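Local coordinates for C3-degrading proteinase (CppA protein) (Streptococcus pneumoniae, PDB 3E0R) that probably degrades complement component C3, as a proteinase built on a glyoxalase-like fold, at residues S197-V203 against V237-E243; L211-F215 against F229-D233. All coordinates share one frame; numbering follows the deposited sequence.

Interaction 1. Residues S197-V203 against V237-E243; sequences SMLKFLV and VELWFEE
Lys-200 lays its ammonium end over the indole of Trp-240, a cation-pi contact in which NZ sits 3.0 Å from the centroid of the five-membered ring and 9° off its normal. The two side chains run alongside each other from neighbouring strands, and the lysine chain leaves extended, then turns at chi3 (-92°), which swings NZ back over the indole. Towards the benzo part comes the selenomethionine Met-198, whose SE meets the six-membered ring obliquely, a Met-aromatic contact, while its CE lies 3.8 Å from Trp-240 CB. Trp-240 NE1 donates a hydrogen bond of 3.0 Å to Glu-242 OE2, which favours this rotation of the ring. That oxygen lies in the indole plane, although the donor stands well above the plane of the carboxylate. Phe-228 stacks on the Trp-240 ring as well.

Across the sheet, on the face with Leu-199 and Leu-239, Phe-201 and Phe-241 form an offset stack, centroids 4.8 Å apart and planes at 14°. Leu-239 CD2 meets the Phe-201 ring at its edge, 3.8 Å from CE2. Backbone bonds alternate along the pair in parallel register; one of them, Phe-201 N to Trp-240 O, is nearly straight at 2.6 Å. Two parallel strands side by side, first and last of a beta-alpha-beta-beta-beta unit, are characteristic of the glyoxalase superfamily module.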
loop_
_atom_site.group_PDB
_atom_site.type_symbol
_atom_site.label_atom_id
_atom_site.label_comp_id
_atom_site.label_asym_id
_atom_site.label_seq_id
_atom_site.Cartn_x
_atom_site.Cartn_y
_atom_site.Cartn_z
ATOM N N SER A 197 5.703 0.110 6.938
ATOM C CA SER A 197 7.045 0.083 7.471
ATOM C C SER A 197 8.114 0.428 6.457
ATOM O O SER A 197 9.190 0.867 6.837
ATOM C CB SER A 197 7.357 -1.273 8.038
ATOM O OG SER A 197 7.322 -2.278 7.045
HETATM N N MSE A 198 7.805 0.232 5.175
HETATM C CA MSE A 198 8.690 0.616 4.105
HETATM C C MSE A 198 7.958 1.065 2.854
HETATM O O MSE A 198 6.934 0.550 2.498
HETATM C CB MSE A 198 9.588 -0.562 3.790
HETATM C CG MSE A 198 10.564 -0.326 2.654
HETATM SE SE MSE A 198 11.855 -1.772 2.652
HETATM C CE MSE A 198 11.598 -2.360 0.815
ATOM N N LEU A 199 8.533 2.035 2.172
ATOM C CA LEU A 199 8.182 2.365 0.781
ATOM C C LEU A 199 9.396 2.002 -0.081
ATOM O O LEU A 199 10.505 2.402 0.239
ATOM C CB LEU A 199 7.854 3.851 0.683
ATOM C CG LEU A 199 6.581 4.225 1.454
ATOM C CD1 LEU A 199 6.486 5.681 1.858
ATOM C CD2 LEU A 199 5.379 3.846 0.605
ATOM N N LYS A 200 9.210 1.196 -1.119
ATOM C CA LYS A 200 10.282 0.933 -2.063
ATOM C C LYS A 200 10.082 1.717 -3.351
ATOM O O LYS A 200 9.005 1.708 -3.918
ATOM C CB LYS A 200 10.359 -0.544 -2.382
ATOM C CG LYS A 200 11.546 -0.885 -3.219
ATOM C CD LYS A 200 11.443 -2.129 -3.972
ATOM C CE LYS A 200 12.000 -3.275 -3.211
ATOM N NZ LYS A 200 12.617 -2.852 -1.944
ATOM N N PHE A 201 11.121 2.417 -3.796
ATOM C CA PHE A 201 11.076 3.205 -5.006
ATOM C C PHE A 201 11.921 2.533 -6.079
ATOM O O PHE A 201 13.143 2.387 -5.930
ATOM C CB PHE A 201 11.582 4.627 -4.735
ATOM C CG PHE A 201 10.867 5.297 -3.616
ATOM C CD1 PHE A 201 9.882 6.221 -3.862
ATOM C CD2 PHE A 201 11.195 5.015 -2.303
ATOM C CE1 PHE A 201 9.212 6.819 -2.823
ATOM C CE2 PHE A 201 10.564 5.613 -1.283
ATOM C CZ PHE A 201 9.532 6.505 -1.541
ATOM N N LEU A 202 11.258 2.086 -7.132
ATOM C CA LEU A 202 11.942 1.620 -8.312
ATOM C C LEU A 202 12.161 2.820 -9.246
ATOM O O LEU A 202 11.223 3.565 -9.549
ATOM C CB LEU A 202 11.151 0.513 -8.987
ATOM C CG LEU A 202 10.870 -0.772 -8.208
ATOM C CD1 LEU A 202 10.303 -1.817 -9.174
ATOM C CD2 LEU A 202 12.106 -1.337 -7.543
ATOM N N VAL A 203 13.399 2.996 -9.688
ATOM C CA VAL A 203 13.880 4.217 -10.364
ATOM C C VAL A 203 14.541 3.821 -11.666
ATOM O O VAL A 203 15.003 2.684 -11.790
ATOM C CB VAL A 203 14.907 5.068 -9.497
ATOM C CG1 VAL A 203 14.241 5.650 -8.274
ATOM C CG2 VAL A 203 16.125 4.243 -9.073
ATOM N N VAL A 237 9.347 5.374 8.639
ATOM C CA VAL A 237 9.182 4.515 7.457
ATOM C C VAL A 237 10.520 4.490 6.649
ATOM O O VAL A 237 11.096 5.522 6.251
ATOM C CB VAL A 237 7.973 4.981 6.597
ATOM C CG1 VAL A 237 7.785 4.147 5.311
ATOM C CG2 VAL A 237 6.642 4.972 7.463
ATOM N N GLU A 238 11.023 3.298 6.450
ATOM C CA GLU A 238 12.128 3.054 5.574
ATOM C C GLU A 238 11.853 3.372 4.115
ATOM O O GLU A 238 10.780 3.085 3.596
ATOM C CB GLU A 238 12.550 1.584 5.719
ATOM C CG GLU A 238 13.188 1.337 7.092
ATOM C CD GLU A 238 13.702 -0.067 7.232
ATOM O OE1 GLU A 238 13.405 -0.853 6.301
ATOM O OE2 GLU A 238 14.381 -0.377 8.257
ATOM N N LEU A 239 12.848 3.950 3.447
ATOM C CA LEU A 239 12.718 4.412 2.042
ATOM C C LEU A 239 13.804 3.740 1.261
ATOM O O LEU A 239 14.963 4.088 1.405
ATOM C CB LEU A 239 12.835 5.939 1.945
ATOM C CG LEU A 239 11.861 6.745 2.823
ATOM C CD1 LEU A 239 12.291 8.195 2.840
ATOM C CD2 LEU A 239 10.359 6.530 2.437
ATOM N N TRP A 240 13.424 2.753 0.454
ATOM C CA TRP A 240 14.377 1.935 -0.280
ATOM C C TRP A 240 14.315 2.341 -1.754
ATOM O O TRP A 240 13.236 2.377 -2.370
ATOM C CB TRP A 240 14.023 0.479 -0.039
ATOM C CG TRP A 240 14.778 -0.652 -0.795
ATOM C CD1 TRP A 240 14.905 -0.805 -2.168
ATOM C CD2 TRP A 240 15.359 -1.842 -0.208
ATOM N NE1 TRP A 240 15.518 -2.010 -2.454
ATOM C CE2 TRP A 240 15.815 -2.657 -1.277
ATOM C CE3 TRP A 240 15.483 -2.313 1.115
ATOM C CZ2 TRP A 240 16.431 -3.910 -1.071
ATOM C CZ3 TRP A 240 16.116 -3.553 1.345
ATOM C CH2 TRP A 240 16.593 -4.340 0.239
ATOM N N PHE A 241 15.496 2.633 -2.318
ATOM C CA PHE A 241 15.631 2.950 -3.744
ATOM C C PHE A 241 16.529 1.930 -4.472
ATOM O O PHE A 241 17.634 1.614 -4.002
ATOM C CB PHE A 241 16.243 4.354 -3.932
ATOM C CG PHE A 241 15.542 5.452 -3.186
ATOM C CD1 PHE A 241 14.746 6.343 -3.839
ATOM C CD2 PHE A 241 15.734 5.630 -1.838
ATOM C CE1 PHE A 241 14.107 7.363 -3.147
ATOM C CE2 PHE A 241 15.102 6.664 -1.136
ATOM C CZ PHE A 241 14.287 7.505 -1.783
ATOM N N GLU A 242 16.047 1.429 -5.616
ATOM C CA GLU A 242 16.816 0.572 -6.492
ATOM C C GLU A 242 16.367 0.749 -7.968
ATOM O O GLU A 242 15.312 1.307 -8.239
ATOM C CB GLU A 242 16.758 -0.891 -6.036
ATOM C CG GLU A 242 15.411 -1.557 -6.039
ATOM C CD GLU A 242 15.484 -3.096 -5.761
ATOM O OE1 GLU A 242 14.683 -3.852 -6.404
ATOM O OE2 GLU A 242 16.307 -3.549 -4.901
ATOM N N GLU A 243 17.203 0.333 -8.906
ATOM C CA GLU A 243 16.765 0.249 -10.294
ATOM C C GLU A 243 15.739 -0.828 -10.562
ATOM O O GLU A 243 15.742 -1.890 -9.954
ATOM C CB GLU A 243 17.932 0.055 -11.280
ATOM C CG GLU A 243 18.509 1.347 -11.778
ATOM C CD GLU A 243 19.905 1.173 -12.324
ATOM O OE1 GLU A 243 20.106 0.170 -13.058
ATOM O OE2 GLU A 243 20.795 2.027 -12.026
#

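Interaction 2. Residues L211-F215 against F229-D233; sequences LRQKF and FLGKD
Phe-229 turns one ring face to the helix, and Leu-211 CB sits squarely over its centre, 3.7 Å from the centroid and 3° off the normal, a CH-pi contact. Leucine and phenylalanine point opposite ways as they pass, so that Leu-211 CD1 lies 3.8 Å from Phe-229 CB. With CG of Phe-229 anti to the backbone N (chi1 177°), the ring stands off the strand and reaches along the last helical turn. Its far end, CZ, comes 3.6 Å from Leu-211 O, the carbonyl that accepts the backbone bond from Phe-215 N. At CE1 the ring also lies beside the backbone N and the CG methylene of Arg-212, whose chain runs roughly perpendicular to it and then turns off, its NE hydrogen-bonded to Tyr-220 OH.

In the beta-alpha-beta-beta-beta module of the glyoxalase superfamily the helix covers one face of the sheet, and here helix 208-214 lies over the third strand, 228-232, on the face that also carries Leu-239 and Phe-241.

Phe-215 meets Phe-229 obliquely, with the planes 34° apart and Phe-215 CD2 3.4 Å from Phe-229 CE2. One face of the Phe-215 ring looks onto the CA of Gly-231, with CD1 4.4 Å from it, where the strand presents bare backbone. The same CD1 comes 4.0 Å from Lys-232 O. The Phe-166 ring also meets that of Phe-215, the planes inclined to each other, and Leu-239 of the next strand touches it.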
loop_
_atom_site.group_PDB
_atom_site.type_symbol
_atom_site.label_atom_id
_atom_site.label_comp_id
_atom_site.label_asym_id
_atom_site.label_seq_id
_atom_site.Cartn_x
_atom_site.Cartn_y
_atom_site.Cartn_z
ATOM N N LEU A 211 21.278 10.706 -3.263
ATOM C CA LEU A 211 20.576 10.138 -2.119
ATOM C C LEU A 211 21.313 10.327 -0.795
ATOM O O LEU A 211 20.707 10.689 0.232
ATOM C CB LEU A 211 20.259 8.674 -2.400
ATOM C CG LEU A 211 19.253 8.457 -3.546
ATOM C CD1 LEU A 211 19.234 6.966 -3.987
ATOM C CD2 LEU A 211 17.860 8.984 -3.149
ATOM N N ARG A 212 22.626 10.162 -0.846
ATOM C CA ARG A 212 23.532 10.431 0.291
ATOM C C ARG A 212 23.409 11.888 0.749
ATOM O O ARG A 212 23.205 12.201 1.927
ATOM C CB ARG A 212 24.988 10.114 -0.115
ATOM C CG ARG A 212 25.325 8.657 0.016
ATOM C CD ARG A 212 26.737 8.393 -0.364
ATOM N NE ARG A 212 27.656 8.946 0.631
ATOM C CZ ARG A 212 28.714 9.702 0.382
ATOM N NH1 ARG A 212 29.054 9.999 -0.845
ATOM N NH2 ARG A 212 29.443 10.157 1.387
ATOM N N GLN A 213 23.464 12.781 -0.213
ATOM C CA GLN A 213 23.163 14.206 0.020
ATOM C C GLN A 213 21.799 14.490 0.620
ATOM O O GLN A 213 21.699 15.215 1.598
ATOM C CB GLN A 213 23.314 14.951 -1.283
ATOM C CG GLN A 213 23.038 16.389 -1.193
ATOM C CD GLN A 213 23.465 17.129 -2.444
ATOM O OE1 GLN A 213 23.164 18.319 -2.579
ATOM N NE2 GLN A 213 24.188 16.433 -3.370
ATOM N N LYS A 214 20.744 13.952 0.015
ATOM C CA LYS A 214 19.357 14.038 0.553
ATOM C C LYS A 214 19.195 13.634 2.039
ATOM O O LYS A 214 18.648 14.389 2.844
ATOM C CB LYS A 214 18.430 13.192 -0.328
ATOM C CG LYS A 214 16.924 13.449 -0.116
ATOM C CD LYS A 214 16.113 12.767 -1.235
ATOM C CE LYS A 214 14.663 12.538 -0.843
ATOM N NZ LYS A 214 13.943 13.852 -0.757
ATOM N N PHE A 215 19.728 12.473 2.384
ATOM C CA PHE A 215 19.612 11.855 3.723
ATOM C C PHE A 215 20.806 12.056 4.637
ATOM O O PHE A 215 20.913 11.393 5.647
ATOM C CB PHE A 215 19.389 10.348 3.554
ATOM C CG PHE A 215 18.136 10.040 2.881
ATOM C CD1 PHE A 215 16.949 10.082 3.596
ATOM C CD2 PHE A 215 18.116 9.805 1.515
ATOM C CE1 PHE A 215 15.763 9.827 2.968
ATOM C CE2 PHE A 215 16.952 9.541 0.875
ATOM C CZ PHE A 215 15.751 9.555 1.592
ATOM N N PHE A 229 19.868 1.788 -2.080
ATOM C CA PHE A 229 20.082 2.766 -1.033
ATOM C C PHE A 229 18.861 2.665 -0.136
ATOM O O PHE A 229 17.713 2.678 -0.608
ATOM C CB PHE A 229 20.243 4.175 -1.657
ATOM C CG PHE A 229 20.399 5.277 -0.637
ATOM C CD1 PHE A 229 21.652 5.735 -0.285
ATOM C CD2 PHE A 229 19.286 5.791 0.008
ATOM C CE1 PHE A 229 21.771 6.714 0.668
ATOM C CE2 PHE A 229 19.420 6.773 0.923
ATOM C CZ PHE A 229 20.641 7.225 1.283
ATOM N N LEU A 230 19.121 2.446 1.145
ATOM C CA LEU A 230 18.090 2.431 2.155
ATOM C C LEU A 230 18.245 3.632 3.101
ATOM O O LEU A 230 19.228 3.744 3.866
ATOM C CB LEU A 230 18.168 1.122 2.947
ATOM C CG LEU A 230 17.234 0.833 4.129
ATOM C CD1 LEU A 230 15.760 0.952 3.728
ATOM C CD2 LEU A 230 17.578 -0.578 4.723
ATOM N N GLY A 231 17.266 4.536 3.032
ATOM C CA GLY A 231 17.146 5.666 3.944
ATOM C C GLY A 231 15.940 5.492 4.839
ATOM O O GLY A 231 15.196 4.504 4.769
ATOM N N LYS A 232 15.732 6.478 5.685
ATOM C CA LYS A 232 14.682 6.419 6.692
ATOM C C LYS A 232 14.064 7.799 6.772
ATOM O O LYS A 232 14.778 8.798 6.758
ATOM C CB LYS A 232 15.274 6.040 8.045
ATOM C CG LYS A 232 14.273 5.468 9.025
ATOM C CD LYS A 232 15.033 4.885 10.200
ATOM C CE LYS A 232 14.239 3.879 10.939
ATOM N NZ LYS A 232 15.117 2.808 11.532
ATOM N N ASP A 233 12.742 7.840 6.820
ATOM C CA ASP A 233 12.013 9.085 6.793
ATOM C C ASP A 233 11.822 9.525 8.231
ATOM O O ASP A 233 11.994 8.733 9.164
ATOM C CB ASP A 233 10.668 8.925 6.066
ATOM C CG ASP A 233 10.075 10.265 5.601
ATOM O OD1 ASP A 233 10.740 11.309 5.727
ATOM O OD2 ASP A 233 8.940 10.274 5.088
#

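In the fold
The two contacts belong to one beta-alpha-beta-beta-beta module, their centres about 10 Å apart. Along the chain come strand 196-203, helix 208-214, the short strand 220-221, strand 228-232 and strand 238-243, so interaction 2 falls between the two segments of interaction 1. In the sheet, strands 238-243 and 228-232 are antiparallel neighbours, joined by probable hydrogen bonds from Leu-239 N to Gly-231 O and from Phe-241 N to Phe-229 O. Strand 196-203 lies antiparallel to strand 9-18, the first strand of the N-terminal group, which puts the module into a single mixed sheet with N-terminal strands, consistent with the paired modules of glyoxalase-like domains.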